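Local coordinates for protein beta-d-glucoside glucohydrolase (Hypocrea jecorina, PDB 3ZZ1) that probably cleaves beta-linked glucose units from the non-reducing ends of sugars such as cellobiose, as a secreted family 3 beta-glucosidase of cellulose breakdown, at residues C58-D61 and R67-T70; Q409-N414 and A422-G427; T531-P536 and K560-A565. One frame throughout, in Å; residues are numbered along the deposited sequence.

Contact 1 (C58-D61 and R67-T70); sequences CLQD and RYST
Arg-67 runs its aliphatic stem alongside the side chain of Asp-61, the two pointing the same way, with Arg-67 CD 3.6 Å from Asp-61 CB. The stem is extended from CG to NE, and this carries the guanidinium out to the carboxylate, where Arg-67 NH1 meets Asp-61 OD2 at 2.9 Å in a salt bridge. The bond is somewhat bent (141° at the hydrogen). It reaches OD2 on its anti side, while the two planar groups are twisted 43° apart, so they do not form a flat, two-pronged pair. A second bond fixes the base of the pair: Arg-67 N donates to Asp-61 O at 2.8 Å, nearly straight at 164°. Arg-67 CG packs over the Tyr-68 ring, and Tyr-68 OH stands 3.1 Å above the guanidinium plane of Arg-67. Gln-60 CG lies 3.9 Å from Arg-67 O. Asp-61 directly follows strand 58-60 of the barrel-like N-terminal domain and has a long, weak ion pair with Lys-158, consistent with a place at the glucose-binding subsite, as in relatives. Arg-67 NH2 makes another salt bridge, to Asp-370. Two carboxylates, those of Asp-61 and Asp-370, thus meet different nitrogens of the guanidinium, which probably limits its rotation and ties the loop after strand 58-60 to the C-terminal domain.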
loop_
_atom_site.group_PDB
_atom_site.type_symbol
_atom_site.label_atom_id
_atom_site.label_comp_id
_atom_site.label_asym_id
_atom_site.label_seq_id
_atom_site.Cartn_x
_atom_site.Cartn_y
_atom_site.Cartn_z
ATOM N N CYS A 58 -9.247 -16.977 13.631
ATOM C CA CYS A 58 -10.061 -16.527 12.508
ATOM C C CYS A 58 -9.306 -15.484 11.695
ATOM O O CYS A 58 -8.988 -14.398 12.195
ATOM C CB CYS A 58 -11.407 -15.990 13.001
ATOM S SG CYS A 58 -12.368 -15.088 11.752
ATOM N N LEU A 59 -9.010 -15.837 10.447
ATOM C CA LEU A 59 -8.242 -14.981 9.549
ATOM C C LEU A 59 -9.134 -14.475 8.424
ATOM O O LEU A 59 -9.844 -15.256 7.798
ATOM C CB LEU A 59 -7.042 -15.735 8.972
ATOM C CG LEU A 59 -6.019 -16.284 9.973
ATOM C CD1 LEU A 59 -6.333 -17.724 10.371
ATOM C CD2 LEU A 59 -4.627 -16.193 9.380
ATOM N N GLN A 60 -9.092 -13.166 8.179
ATOM C CA GLN A 60 -9.939 -12.540 7.164
ATOM C C GLN A 60 -9.188 -11.487 6.360
ATOM O O GLN A 60 -8.346 -10.764 6.895
ATOM C CB GLN A 60 -11.160 -11.889 7.822
ATOM C CG GLN A 60 -12.358 -11.665 6.891
ATOM C CD GLN A 60 -13.297 -12.866 6.822
ATOM O OE1 GLN A 60 -14.363 -12.798 6.210
ATOM N NE2 GLN A 60 -12.907 -13.960 7.450
ATOM N N ASP A 61 -9.507 -11.410 5.070
ATOM C CA ASP A 61 -9.094 -10.294 4.230
ATOM C C ASP A 61 -9.850 -9.035 4.671
ATOM O O ASP A 61 -10.900 -9.141 5.300
ATOM C CB ASP A 61 -9.394 -10.605 2.760
ATOM C CG ASP A 61 -8.420 -11.606 2.163
ATOM O OD1 ASP A 61 -7.194 -11.452 2.371
ATOM O OD2 ASP A 61 -8.882 -12.541 1.472
ATOM N N ARG A 67 -13.493 -8.287 4.558
ATOM C CA ARG A 67 -14.071 -8.927 3.376
ATOM C C ARG A 67 -15.298 -9.762 3.724
ATOM O O ARG A 67 -15.349 -10.388 4.781
ATOM C CB ARG A 67 -13.027 -9.805 2.686
ATOM C CG ARG A 67 -13.409 -10.278 1.284
ATOM C CD ARG A 67 -12.339 -11.198 0.743
ATOM N NE ARG A 67 -12.580 -11.597 -0.637
ATOM C CZ ARG A 67 -11.826 -12.464 -1.310
ATOM N NH1 ARG A 67 -10.769 -13.031 -0.729
ATOM N NH2 ARG A 67 -12.131 -12.764 -2.564
ATOM N N TYR A 68 -16.271 -9.754 2.812
ATOM C CA TYR A 68 -17.533 -10.509 2.911
ATOM C C TYR A 68 -18.510 -9.955 3.945
ATOM O O TYR A 68 -19.595 -10.500 4.139
ATOM C CB TYR A 68 -17.293 -12.010 3.152
ATOM C CG TYR A 68 -16.416 -12.695 2.127
ATOM C CD1 TYR A 68 -16.769 -12.723 0.774
ATOM C CD2 TYR A 68 -15.245 -13.341 2.518
ATOM C CE1 TYR A 68 -15.962 -13.364 -0.163
ATOM C CE2 TYR A 68 -14.440 -13.983 1.602
ATOM C CZ TYR A 68 -14.798 -13.994 0.262
ATOM O OH TYR A 68 -13.984 -14.633 -0.643
ATOM N N SER A 69 -18.136 -8.862 4.594
ATOM C CA SER A 69 -18.994 -8.249 5.590
ATOM C C SER A 69 -20.058 -7.380 4.936
ATOM O O SER A 69 -19.829 -6.784 3.883
ATOM C CB SER A 69 -18.165 -7.428 6.574
ATOM O OG SER A 69 -18.994 -6.752 7.501
ATOM N N THR A 70 -21.223 -7.327 5.571
ATOM C CA THR A 70 -22.324 -6.500 5.102
ATOM C C THR A 70 -22.522 -5.283 5.998
ATOM O O THR A 70 -23.361 -4.436 5.712
ATOM C CB THR A 70 -23.649 -7.294 5.016
ATOM O OG1 THR A 70 -23.901 -7.942 6.269
ATOM C CG2 THR A 70 -23.576 -8.330 3.901
#

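Contact 2 (Q409-N414 and A422-G427); sequences QVTLSN and ASAARG
Thr-411 can be traced outward from CB, which lies 4.2 Å from Ala-424 O. Of the two branches beyond it, OG1 and CG2, the methyl is the one that meets Ala-424. CG2 sits opposite the backbone N (chi1 of -54° for OG1), and this branch leans onto the helix: Thr-411 CG2 is 4.2 Å from Ala-424 CA and equally far from Ala-424 CB and Ala-424 O. These separations are those of loose van der Waals contact, and no hydrogen bond crosses between the segments. Two residues on, Ser-413 again faces the helix and makes the closer approach: Ser-413 CB is 3.6 Å from Ala-424 CB. The methyl of Ala-424 therefore meets both residues, and the alternation of a strand explains why Leu-412, between them, points away. The CA atoms of Ser-413 and Ala-424 are 5.9 Å apart, a spacing that the small side chains on both sides permit.

Strand 409-413 lies at one edge of its sheet; helix 418-425 follows and packs on one face, and the chain then enters strand 430-437, parallel to it. That is a beta-alpha-beta crossover of the alpha/beta C-terminal domain, passing over one intervening strand, 348-352, and Ala-424 accordingly also touches Val-352. Helix 395-404 receives Val-410 and Leu-412 on the other face of the strand, while Ala-422 and Ala-425 turn to helix 462-472. The helix ends just past the contact: Arg-426 N still bonds to Ala-422 O at 3.0 Å, but Arg-426 itself has left helical angles. Lys-428 NZ then takes up the carbonyl oxygens of Ala-424 and Arg-426, and Lys-428 also touches Thr-411.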
loop_
_atom_site.group_PDB
_atom_site.type_symbol
_atom_site.label_atom_id
_atom_site.label_comp_id
_atom_site.label_asym_id
_atom_site.label_seq_id
_atom_site.Cartn_x
_atom_site.Cartn_y
_atom_site.Cartn_z
ATOM N N GLN A 409 -26.831 25.011 -13.207
ATOM C CA GLN A 409 -27.500 23.978 -13.993
ATOM C C GLN A 409 -26.510 22.864 -14.366
ATOM O O GLN A 409 -25.404 23.140 -14.835
ATOM C CB GLN A 409 -28.103 24.625 -15.244
ATOM C CG GLN A 409 -28.481 23.673 -16.370
ATOM C CD GLN A 409 -28.761 24.406 -17.670
ATOM O OE1 GLN A 409 -29.819 25.020 -17.831
ATOM N NE2 GLN A 409 -27.810 24.347 -18.605
ATOM N N VAL A 410 -26.903 21.611 -14.144
ATOM C CA VAL A 410 -26.033 20.466 -14.430
ATOM C C VAL A 410 -26.602 19.622 -15.560
ATOM O O VAL A 410 -27.761 19.212 -15.509
ATOM C CB VAL A 410 -25.805 19.571 -13.181
ATOM C CG1 VAL A 410 -24.790 18.466 -13.474
ATOM C CG2 VAL A 410 -25.337 20.403 -12.001
ATOM N N THR A 411 -25.783 19.379 -16.584
ATOM C CA THR A 411 -26.166 18.478 -17.666
ATOM C C THR A 411 -25.312 17.209 -17.632
ATOM O O THR A 411 -24.079 17.270 -17.648
ATOM C CB THR A 411 -26.085 19.161 -19.048
ATOM O OG1 THR A 411 -26.861 20.367 -19.032
ATOM C CG2 THR A 411 -26.628 18.243 -20.131
ATOM N N LEU A 412 -25.986 16.064 -17.590
ATOM C CA LEU A 412 -25.321 14.774 -17.464
ATOM C C LEU A 412 -25.356 13.950 -18.752
ATOM O O LEU A 412 -26.420 13.741 -19.348
ATOM C CB LEU A 412 -25.943 13.969 -16.313
ATOM C CG LEU A 412 -25.463 12.523 -16.130
ATOM C CD1 LEU A 412 -24.005 12.477 -15.685
ATOM C CD2 LEU A 412 -26.360 11.763 -15.153
ATOM N N SER A 413 -24.179 13.495 -19.169
ATOM C CA SER A 413 -24.051 12.452 -20.173
ATOM C C SER A 413 -23.399 11.260 -19.481
ATOM O O SER A 413 -22.171 11.203 -19.338
ATOM C CB SER A 413 -23.198 12.930 -21.347
ATOM O OG SER A 413 -23.127 11.935 -22.348
ATOM N N ASN A 414 -24.226 10.312 -19.052
ATOM C CA ASN A 414 -23.776 9.268 -18.135
ATOM C C ASN A 414 -23.211 7.992 -18.761
ATOM O O ASN A 414 -23.101 6.971 -18.090
ATOM C CB ASN A 414 -24.875 8.936 -17.106
ATOM C CG ASN A 414 -26.110 8.276 -17.724
ATOM O OD1 ASN A 414 -27.141 8.158 -17.063
ATOM N ND2 ASN A 414 -26.014 7.843 -18.976
ATOM N N ALA A 422 -20.114 15.262 -26.160
ATOM C CA ALA A 422 -20.009 16.526 -26.887
ATOM C C ALA A 422 -21.282 17.358 -26.726
ATOM O O ALA A 422 -21.211 18.545 -26.399
ATOM C CB ALA A 422 -19.704 16.279 -28.368
ATOM N N SER A 423 -22.436 16.721 -26.942
ATOM C CA SER A 423 -23.741 17.375 -26.813
ATOM C C SER A 423 -23.948 17.953 -25.421
ATOM O O SER A 423 -24.426 19.080 -25.276
ATOM C CB SER A 423 -24.875 16.400 -27.142
ATOM O OG SER A 423 -24.978 16.196 -28.538
ATOM N N ALA A 424 -23.588 17.173 -24.403
ATOM C CA ALA A 424 -23.697 17.603 -23.015
ATOM C C ALA A 424 -22.800 18.805 -22.710
ATOM O O ALA A 424 -23.219 19.733 -22.023
ATOM C CB ALA A 424 -23.376 16.448 -22.079
ATOM N N ALA A 425 -21.578 18.789 -23.238
ATOM C CA ALA A 425 -20.583 19.832 -22.950
ATOM C C ALA A 425 -20.779 21.137 -23.730
ATOM O O ALA A 425 -20.322 22.194 -23.289
ATOM C CB ALA A 425 -19.177 19.295 -23.164
ATOM N N ARG A 426 -21.455 21.061 -24.876
ATOM C CA ARG A 426 -21.624 22.223 -25.760
ATOM C C ARG A 426 -22.369 23.369 -25.073
ATOM O O ARG A 426 -23.447 23.169 -24.510
ATOM C CB ARG A 426 -22.338 21.827 -27.059
ATOM C CG ARG A 426 -22.022 22.735 -28.251
ATOM C CD ARG A 426 -22.623 22.209 -29.568
ATOM N NE ARG A 426 -22.203 20.840 -29.875
ATOM C CZ ARG A 426 -21.037 20.508 -30.426
ATOM N NH1 ARG A 426 -20.149 21.445 -30.749
ATOM N NH2 ARG A 426 -20.755 19.232 -30.653
ATOM N N GLY A 427 -21.770 24.560 -25.111
ATOM C CA GLY A 427 -22.389 25.774 -24.570
ATOM C C GLY A 427 -22.305 25.944 -23.060
ATOM O O GLY A 427 -22.831 26.921 -22.518
#

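Contact 3 (T531-P536 and K560-A565); sequences TIAKSP and KHFDDA
The backbones stay well apart here, the nearest CA atoms being those of Thr-531 and Phe-562 at 8.6 Å, so side chains alone bridge the space between the irregular segment 531-536 and the short helix 559-564. Phe-562 projects from the helix, and Thr-531 comes from the opposite direction to meet its ring. The methyl CG2 of Thr-531 stands 3.7 Å from the centroid of the Phe-562 ring and only 8° off the ring normal, which defines a CH-pi contact centred on the face. Near-equal distances support this: Thr-531 CG2 is 3.8 Å from Phe-562 CZ and 4.1 Å from Phe-562 CG. Ala-533 comes instead to the edge, near the ring plane, with Ala-533 CB 3.6 Å from Phe-562 CZ. Ile-532, between the two, points away.

The branching of Thr-531 serves both needs: CG2 lies anti to the backbone N (chi1 of -68° for OG1) and goes to the ring, whereas OG1 hydrogen-bonds Asp-558 OD2. Tyr-539 OH bonds the backbone at Thr-531 O and Ala-533 N, bracing the segment that carries both methyl groups. The motif is an aromatic residue of a short helix covered face-on by a threonine methyl, set late in the C-terminal domain, beside the fibronectin type III-like domain that Asp-564 reaches through its salt bridge to Arg-645.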
loop_
_atom_site.group_PDB
_atom_site.type_symbol
_atom_site.label_atom_id
_atom_site.label_comp_id
_atom_site.label_asym_id
_atom_site.label_seq_id
_atom_site.Cartn_x
_atom_site.Cartn_y
_atom_site.Cartn_z
ATOM N N THR A 531 5.544 7.527 -10.589
ATOM C CA THR A 531 5.882 8.412 -11.699
ATOM C C THR A 531 4.894 8.254 -12.858
ATOM O O THR A 531 4.580 7.138 -13.266
ATOM C CB THR A 531 7.328 8.139 -12.209
ATOM O OG1 THR A 531 8.279 8.531 -11.213
ATOM C CG2 THR A 531 7.618 8.901 -13.497
ATOM N N ILE A 532 4.398 9.380 -13.368
ATOM C CA ILE A 532 3.597 9.394 -14.591
ATOM C C ILE A 532 4.490 9.896 -15.721
ATOM O O ILE A 532 4.850 11.086 -15.776
ATOM C CB ILE A 532 2.304 10.249 -14.453
ATOM C CG1 ILE A 532 1.402 9.674 -13.349
ATOM C CG2 ILE A 532 1.561 10.334 -15.806
ATOM C CD1 ILE A 532 0.217 10.547 -12.967
ATOM N N ALA A 533 4.869 8.972 -16.600
ATOM C CA ALA A 533 5.800 9.267 -17.685
ATOM C C ALA A 533 5.105 9.935 -18.864
ATOM O O ALA A 533 3.873 10.006 -18.912
ATOM C CB ALA A 533 6.489 7.995 -18.144
ATOM N N LYS A 534 5.910 10.416 -19.812
ATOM C CA LYS A 534 5.407 10.933 -21.086
ATOM C C LYS A 534 5.190 9.811 -22.102
ATOM O O LYS A 534 4.481 9.995 -23.094
ATOM C CB LYS A 534 6.365 11.984 -21.662
ATOM C CG LYS A 534 6.486 13.244 -20.826
ATOM C CD LYS A 534 7.291 14.319 -21.542
ATOM C CE LYS A 534 7.479 15.525 -20.647
ATOM N NZ LYS A 534 8.257 16.611 -21.303
ATOM N N SER A 535 5.800 8.654 -21.846
ATOM C CA SER A 535 5.749 7.514 -22.762
ATOM C C SER A 535 5.781 6.193 -21.988
ATOM O O SER A 535 6.439 6.108 -20.949
ATOM C CB SER A 535 6.935 7.576 -23.732
ATOM O OG SER A 535 6.935 6.472 -24.621
ATOM N N PRO A 536 5.075 5.159 -22.485
ATOM C CA PRO A 536 5.168 3.837 -21.852
ATOM C C PRO A 536 6.595 3.287 -21.889
ATOM O O PRO A 536 6.981 2.496 -21.023
ATOM C CB PRO A 536 4.256 2.960 -22.720
ATOM C CG PRO A 536 3.339 3.903 -23.404
ATOM C CD PRO A 536 4.132 5.158 -23.619
ATOM N N LYS A 560 13.757 6.540 -9.542
ATOM C CA LYS A 560 15.195 6.284 -9.491
ATOM C C LYS A 560 15.740 5.973 -10.887
ATOM O O LYS A 560 16.855 6.369 -11.224
ATOM C CB LYS A 560 15.503 5.148 -8.505
ATOM C CG LYS A 560 15.040 5.441 -7.083
ATOM C CD LYS A 560 14.815 4.169 -6.279
ATOM C CE LYS A 560 14.426 4.509 -4.852
ATOM N NZ LYS A 560 14.086 3.289 -4.081
ATOM N N HIS A 561 14.941 5.285 -11.699
ATOM C CA HIS A 561 15.290 5.044 -13.098
ATOM C C HIS A 561 15.225 6.334 -13.923
ATOM O O HIS A 561 16.102 6.596 -14.745
ATOM C CB HIS A 561 14.394 3.963 -13.718
ATOM C CG HIS A 561 14.350 4.006 -15.215
ATOM N ND1 HIS A 561 15.457 3.753 -16.002
ATOM C CD2 HIS A 561 13.340 4.290 -16.069
ATOM C CE1 HIS A 561 15.126 3.877 -17.275
ATOM N NE2 HIS A 561 13.847 4.201 -17.342
ATOM N N PHE A 562 14.183 7.130 -13.692
ATOM C CA PHE A 562 13.991 8.387 -14.410
ATOM C C PHE A 562 15.101 9.392 -14.122
ATOM O O PHE A 562 15.535 10.106 -15.018
ATOM C CB PHE A 562 12.613 8.983 -14.108
ATOM C CG PHE A 562 11.492 8.308 -14.849
ATOM C CD1 PHE A 562 11.066 7.029 -14.488
ATOM C CD2 PHE A 562 10.871 8.942 -15.919
ATOM C CE1 PHE A 562 10.042 6.395 -15.172
ATOM C CE2 PHE A 562 9.845 8.315 -16.619
ATOM C CZ PHE A 562 9.427 7.038 -16.241
ATOM N N ASP A 563 15.565 9.423 -12.875
ATOM C CA ASP A 563 16.673 10.292 -12.485
ATOM C C ASP A 563 18.007 9.811 -13.062
ATOM O O ASP A 563 18.777 10.611 -13.604
ATOM C CB ASP A 563 16.761 10.396 -10.959
ATOM C CG ASP A 563 15.506 10.988 -10.334
ATOM O OD1 ASP A 563 14.702 11.629 -11.056
ATOM O OD2 ASP A 563 15.322 10.802 -9.112
ATOM N N ASP A 564 18.267 8.507 -12.940
ATOM C CA ASP A 564 19.489 7.891 -13.468
ATOM C C ASP A 564 19.602 7.973 -14.995
ATOM O O ASP A 564 20.670 8.279 -15.519
ATOM C CB ASP A 564 19.598 6.429 -13.022
ATOM C CG ASP A 564 20.911 5.791 -13.438
ATOM O OD1 ASP A 564 21.955 6.156 -12.862
ATOM O OD2 ASP A 564 20.903 4.927 -14.339
ATOM N N ALA A 565 18.505 7.704 -15.701
ATOM C CA ALA A 565 18.520 7.696 -17.166
ATOM C C ALA A 565 18.270 9.078 -17.781
ATOM O O ALA A 565 18.129 9.202 -19.004
ATOM C CB ALA A 565 17.513 6.677 -17.706
#

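The three contacts follow one another along the chain without touching: centres lie 41 Å apart for contacts 1 and 2, 38 Å for contacts 1 and 3, and 37 Å for contacts 2 and 3, and the nearest atoms of any pair are at least about 23 Å apart. Contacts 1 and 3 are on opposite sides of the chain's centre. Contact 1 alone rests on charged groups; the other two are apolar and belong to the C-terminal domain. In this family the active site generally forms between the first two domains; contact 1, probably beside it, lies in the N-terminal domain and reaches the C-terminal one through the Arg-67 salt bridge to Asp-370.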